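Local coordinates for protein NAD(P)-dependent oxidoreductase (PDB 7A3W) that probably catalyses the NADPH-dependent reduction of imines, and probably also serves as a multifunctional biocatalyst for conjugate reduction and reductive amination, at residues G93-N98 with L120-G125; S10-G15 with N63-I68. One frame throughout, in Å; residues are numbered along the deposited sequence.

Contact 1 (G93-N98 with L120-G125); sequences GKTIVN and LYVDAG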
loop_
_atom_site.group_PDB
_atom_site.type_symbol
_atom_site.label_atom_id
_atom_site.label_comp_id
_atom_site.label_asym_id
_atom_site.label_seq_id
_atom_site.Cartn_x
_atom_site.Cartn_y
_atom_site.Cartn_z
ATOM N N GLY B 93 -31.079 23.269 -15.375
ATOM C CA GLY B 93 -30.350 24.099 -14.403
ATOM C C GLY B 93 -29.838 23.287 -13.220
ATOM O O GLY B 93 -29.218 23.878 -12.322
ATOM N N LYS B 94 -30.100 21.981 -13.177
ATOM C CA LYS B 94 -29.750 21.136 -12.009
ATOM C C LYS B 94 -28.550 20.253 -12.353
ATOM O O LYS B 94 -28.529 19.647 -13.453
ATOM C CB LYS B 94 -30.914 20.246 -11.574
ATOM C CG LYS B 94 -32.192 20.943 -11.152
ATOM C CD LYS B 94 -33.239 19.950 -10.668
ATOM C CE LYS B 94 -34.575 20.547 -10.308
ATOM N NZ LYS B 94 -34.462 21.598 -9.264
ATOM N N THR B 95 -27.620 20.120 -11.415
ATOM C CA THR B 95 -26.418 19.272 -11.551
ATOM C C THR B 95 -26.603 18.065 -10.641
ATOM O O THR B 95 -26.764 18.244 -9.430
ATOM C CB THR B 95 -25.136 20.031 -11.227
ATOM O OG1 THR B 95 -25.047 21.040 -12.227
ATOM C CG2 THR B 95 -23.896 19.170 -11.238
ATOM N N ILE B 96 -26.634 16.895 -11.244
ATOM C CA ILE B 96 -26.592 15.607 -10.511
ATOM C C ILE B 96 -25.125 15.187 -10.370
ATOM O O ILE B 96 -24.456 15.063 -11.382
ATOM C CB ILE B 96 -27.409 14.556 -11.274
ATOM C CG1 ILE B 96 -28.889 14.928 -11.294
ATOM C CG2 ILE B 96 -27.172 13.177 -10.697
ATOM C CD1 ILE B 96 -29.612 14.521 -10.060
ATOM N N VAL B 97 -24.675 14.946 -9.139
ATOM C CA VAL B 97 -23.320 14.441 -8.802
ATOM C C VAL B 97 -23.499 13.077 -8.154
ATOM O O VAL B 97 -23.983 13.008 -7.042
ATOM C CB VAL B 97 -22.542 15.385 -7.882
ATOM C CG1 VAL B 97 -21.135 14.866 -7.649
ATOM C CG2 VAL B 97 -22.484 16.788 -8.461
ATOM N N ASN B 98 -23.110 12.031 -8.874
ATOM C CA ASN B 98 -23.310 10.640 -8.432
ATOM C C ASN B 98 -22.028 10.133 -7.768
ATOM O O ASN B 98 -21.072 9.787 -8.498
ATOM C CB ASN B 98 -23.710 9.840 -9.657
ATOM C CG ASN B 98 -24.041 8.410 -9.340
ATOM O OD1 ASN B 98 -23.929 7.980 -8.191
ATOM N ND2 ASN B 98 -24.372 7.674 -10.398
ATOM N N LEU B 120 -27.782 18.185 -15.845
ATOM C CA LEU B 120 -26.317 18.173 -16.056
ATOM C C LEU B 120 -25.758 17.087 -15.144
ATOM O O LEU B 120 -26.235 16.998 -13.997
ATOM C CB LEU B 120 -25.728 19.522 -15.644
ATOM C CG LEU B 120 -25.748 20.687 -16.635
ATOM C CD1 LEU B 120 -26.689 20.487 -17.794
ATOM C CD2 LEU B 120 -26.061 21.972 -15.892
ATOM N N TYR B 121 -24.780 16.312 -15.605
ATOM C CA TYR B 121 -24.304 15.105 -14.894
ATOM C C TYR B 121 -22.801 15.163 -14.655
ATOM O O TYR B 121 -21.985 15.405 -15.596
ATOM C CB TYR B 121 -24.649 13.843 -15.679
ATOM C CG TYR B 121 -24.311 12.590 -14.924
ATOM C CD1 TYR B 121 -24.979 12.251 -13.760
ATOM C CD2 TYR B 121 -23.259 11.782 -15.317
ATOM C CE1 TYR B 121 -24.652 11.105 -13.042
ATOM C CE2 TYR B 121 -22.907 10.646 -14.606
ATOM C CZ TYR B 121 -23.613 10.295 -13.475
ATOM O OH TYR B 121 -23.263 9.146 -12.817
ATOM N N VAL B 122 -22.428 14.908 -13.400
ATOM C CA VAL B 122 -21.026 14.749 -12.958
ATOM C C VAL B 122 -20.958 13.424 -12.202
ATOM O O VAL B 122 -21.746 13.232 -11.276
ATOM C CB VAL B 122 -20.583 15.946 -12.099
ATOM C CG1 VAL B 122 -19.135 15.820 -11.682
ATOM C CG2 VAL B 122 -20.814 17.242 -12.844
ATOM N N ASP B 123 -20.038 12.554 -12.606
ATOM C CA ASP B 123 -19.777 11.286 -11.891
ATOM C C ASP B 123 -18.638 11.536 -10.905
ATOM O O ASP B 123 -17.786 12.414 -11.164
ATOM C CB ASP B 123 -19.504 10.157 -12.877
ATOM C CG ASP B 123 -19.789 8.827 -12.206
ATOM O OD1 ASP B 123 -20.950 8.647 -11.832
ATOM O OD2 ASP B 123 -18.845 8.027 -12.024
ATOM N N ALA B 124 -18.637 10.866 -9.757
ATOM C CA ALA B 124 -17.695 11.216 -8.675
ATOM C C ALA B 124 -17.332 9.963 -7.878
ATOM O O ALA B 124 -17.974 8.892 -8.029
ATOM C CB ALA B 124 -18.244 12.321 -7.814
ATOM N N GLY B 125 -16.225 10.043 -7.172
ATOM C CA GLY B 125 -15.718 8.916 -6.379
ATOM C C GLY B 125 -15.064 9.466 -5.133
ATOM O O GLY B 125 -14.173 10.331 -5.267
#
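Tyr121 and Asn98 meet through their polar ends on one face of two neighbouring strands: ND2 of Asn98 donates to OH of Tyr121 at 3.0 Å in a bent bond, with the hydroxyl tilted from the amide plane. Amide and ring planes stand 67° apart, so the groups do not stack; alongside the bond, CB of Asn98 lies 3.7 Å from CE1 of Tyr121. CG of Tyr121 is anti to its backbone N (chi1 -174°), which carries the ring forward along the strand, past CG2 of Ile96 (3.9 Å from CD1 of Tyr121), to reach the amide. The hydroxyl also makes a weak hydrogen bond to OD1 of Asp123, whose carboxylate lies beside the Asn98 side chain, nearly perpendicular to its amide. OD1 of Asp123 is salt-bridged to Lys75, and OD1 of Asn98 accepts from N of Ser100; both ends of the polar chain are held from outside.

The backbones run parallel, slightly inclined, and the axes of the short strand segments come within 4.6 Å. They are the two strands of a beta-alpha-beta unit whose connecting helix 104-116 packs on this face, Ile110 touching both Asn98 and Tyr121, within the Rossmann-type NAD-binding domain. The ladder runs from Leu120 N donating to Lys94 O through to Ala124 N donating to Asn98 O from 39° above the carbonyl plane.

On the opposite face the contacts are mainly apolar. The Val97 and Val122 side chains project next to each other in the same direction, while CG1 of Val97 reaches CB of Ala124 at 3.9 Å. CG2 of Thr95 meets CG2 of Val122 at 4.0 Å, and Tyr142 of strand 140-144 packs against Val97, Val122 and Ala124.

Contact 2 (S10-G15 with N63-I68); sequences SVSVLG and NASNLI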
loop_
_atom_site.group_PDB
_atom_site.type_symbol
_atom_site.label_atom_id
_atom_site.label_comp_id
_atom_site.label_asym_id
_atom_site.label_seq_id
_atom_site.Cartn_x
_atom_site.Cartn_y
_atom_site.Cartn_z
ATOM N N SER B 10 -29.232 25.979 -1.894
ATOM C CA SER B 10 -29.765 24.679 -1.417
ATOM C C SER B 10 -28.983 23.547 -2.078
ATOM O O SER B 10 -28.621 23.676 -3.273
ATOM C CB SER B 10 -31.244 24.538 -1.659
ATOM O OG SER B 10 -31.700 23.242 -1.231
ATOM N N VAL B 11 -28.726 22.481 -1.315
ATOM C CA VAL B 11 -28.143 21.225 -1.851
ATOM C C VAL B 11 -29.059 20.089 -1.426
ATOM O O VAL B 11 -29.538 20.149 -0.324
ATOM C CB VAL B 11 -26.717 21.011 -1.345
ATOM C CG1 VAL B 11 -26.109 19.779 -1.980
ATOM C CG2 VAL B 11 -25.868 22.245 -1.608
ATOM N N SER B 12 -29.238 19.092 -2.278
ATOM C CA SER B 12 -29.989 17.865 -1.934
ATOM C C SER B 12 -28.999 16.694 -1.853
ATOM O O SER B 12 -28.019 16.678 -2.612
ATOM C CB SER B 12 -31.107 17.603 -2.900
ATOM O OG SER B 12 -32.103 18.628 -2.854
ATOM N N VAL B 13 -29.201 15.813 -0.880
ATOM C CA VAL B 13 -28.411 14.567 -0.688
ATOM C C VAL B 13 -29.420 13.427 -0.684
ATOM O O VAL B 13 -30.361 13.475 0.114
ATOM C CB VAL B 13 -27.565 14.616 0.599
ATOM C CG1 VAL B 13 -26.858 13.293 0.876
ATOM C CG2 VAL B 13 -26.573 15.790 0.573
ATOM N N LEU B 14 -29.239 12.469 -1.580
ATOM C CA LEU B 14 -30.102 11.269 -1.683
ATOM C C LEU B 14 -29.237 10.072 -1.282
ATOM O O LEU B 14 -28.245 9.804 -1.937
ATOM C CB LEU B 14 -30.626 11.124 -3.111
ATOM C CG LEU B 14 -31.750 12.070 -3.526
ATOM C CD1 LEU B 14 -31.268 13.505 -3.625
ATOM C CD2 LEU B 14 -32.343 11.617 -4.857
ATOM N N GLY B 15 -29.612 9.400 -0.202
ATOM C CA GLY B 15 -28.865 8.289 0.404
ATOM C C GLY B 15 -28.242 8.785 1.681
ATOM O O GLY B 15 -27.331 9.649 1.608
ATOM N N ASN B 63 -36.331 18.349 -6.910
ATOM C CA ASN B 63 -37.003 19.646 -7.191
ATOM C C ASN B 63 -36.465 20.737 -6.268
ATOM O O ASN B 63 -36.417 21.928 -6.700
ATOM C CB ASN B 63 -38.517 19.485 -7.125
ATOM C CG ASN B 63 -39.046 18.775 -8.350
ATOM O OD1 ASN B 63 -38.433 18.842 -9.416
ATOM N ND2 ASN B 63 -40.191 18.123 -8.217
ATOM N N ALA B 64 -35.972 20.370 -5.085
ATOM C CA ALA B 64 -35.673 21.338 -4.005
ATOM C C ALA B 64 -34.389 22.129 -4.289
ATOM O O ALA B 64 -34.221 23.210 -3.708
ATOM C CB ALA B 64 -35.571 20.591 -2.701
ATOM N N SER B 65 -33.470 21.604 -5.103
ATOM C CA SER B 65 -32.090 22.146 -5.218
ATOM C C SER B 65 -31.611 22.131 -6.671
ATOM O O SER B 65 -32.097 21.295 -7.463
ATOM C CB SER B 65 -31.135 21.369 -4.323
ATOM O OG SER B 65 -31.646 21.265 -3.013
ATOM N N ASN B 66 -30.608 22.961 -6.975
ATOM C CA ASN B 66 -29.917 22.905 -8.295
ATOM C C ASN B 66 -28.633 22.055 -8.181
ATOM O O ASN B 66 -27.997 21.862 -9.212
ATOM C CB ASN B 66 -29.630 24.305 -8.852
ATOM C CG ASN B 66 -28.467 25.000 -8.174
ATOM O OD1 ASN B 66 -27.962 24.543 -7.150
ATOM N ND2 ASN B 66 -28.000 26.093 -8.762
ATOM N N LEU B 67 -28.273 21.549 -6.993
ATOM C CA LEU B 67 -27.150 20.586 -6.824
ATOM C C LEU B 67 -27.649 19.354 -6.059
ATOM O O LEU B 67 -28.073 19.487 -4.912
ATOM C CB LEU B 67 -25.991 21.247 -6.074
ATOM C CG LEU B 67 -24.805 20.331 -5.777
ATOM C CD1 LEU B 67 -24.237 19.746 -7.051
ATOM C CD2 LEU B 67 -23.739 21.074 -4.985
ATOM N N ILE B 68 -27.651 18.212 -6.723
ATOM C CA ILE B 68 -28.237 16.946 -6.223
ATOM C C ILE B 68 -27.106 15.922 -6.089
ATOM O O ILE B 68 -26.606 15.424 -7.125
ATOM C CB ILE B 68 -29.315 16.421 -7.178
ATOM C CG1 ILE B 68 -30.305 17.478 -7.685
ATOM C CG2 ILE B 68 -29.990 15.218 -6.532
ATOM C CD1 ILE B 68 -30.985 18.304 -6.607
HETATM O O HOH W 1 -30.133 25.065 -4.955
HETATM O O HOH W 2 -26.620 24.802 -4.925
#
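The hydroxyl of Ser65 sits between two serines of segment 10-15, its OG 2.7 Å from OG of Ser10 and 2.7 Å from OG of Ser12. The Ser10 pair is a hydrogen bond in which either hydroxyl could donate; a bond to Ser12 is less certain, because the Ser65 proton has both acceptors within reach. Ser10 OG is anti to its backbone N (chi1 178°), whereas Ser12 OG lies beside its own (chi1 -64°), and these different rotations bring both oxygens to Ser65. Ser12 OG is also hydrogen-bonded to O of Ala61.

N of Ser12 donates to O of Leu67 at 2.9 Å with a nearly straight angle of 175°, and Ser12 pairs with Ile68 in a parallel bridge. At Ser10, two waters replace direct bonding: both donate to its O, one accepting from N of Asn66 and the other donating to OD1 of Asn66.

Apolar groups complete the join. Val11 and Leu67 run alongside each other, CG1 to CD2 at 4.0 Å, and the Leu14 side chain passes that of Ile68 at a slant, CD1 to CG2 at 3.6 Å. Strands 10-14 and 67-70 are parallel neighbours in the sheet of the Rossmann-type domain, and 63-66 lead in from helix 58-64. Strand 33-37 flanks 10-14, strand 95-98 flanks 67-70, and Thr155 of helix 146-157 packs on Val11 and Leu67.

Contacts 1 and 2 are alternate steps through four parallel strands of one sheet, with the pairing of 67-70 and 95-98 between them, their centres 11 Å apart. At that seam, N of Val97 lies 2.8 Å from O of Ile68 and N of Thr95 lies 2.8 Å from O of Asn66, both probable hydrogen bonds, while CD1 of Ile96 packs 3.5 Å from CB of Ile68. NADPH lies towards the later residues of the strands in both contacts. In 10-15, Gly15 touches it and begins a probable GxGxxG dinucleotide-binding motif, with the Leu14 side chain about 8 Å away; in 93-98, the Asn98 side chain comes to about 7 Å from the cofactor.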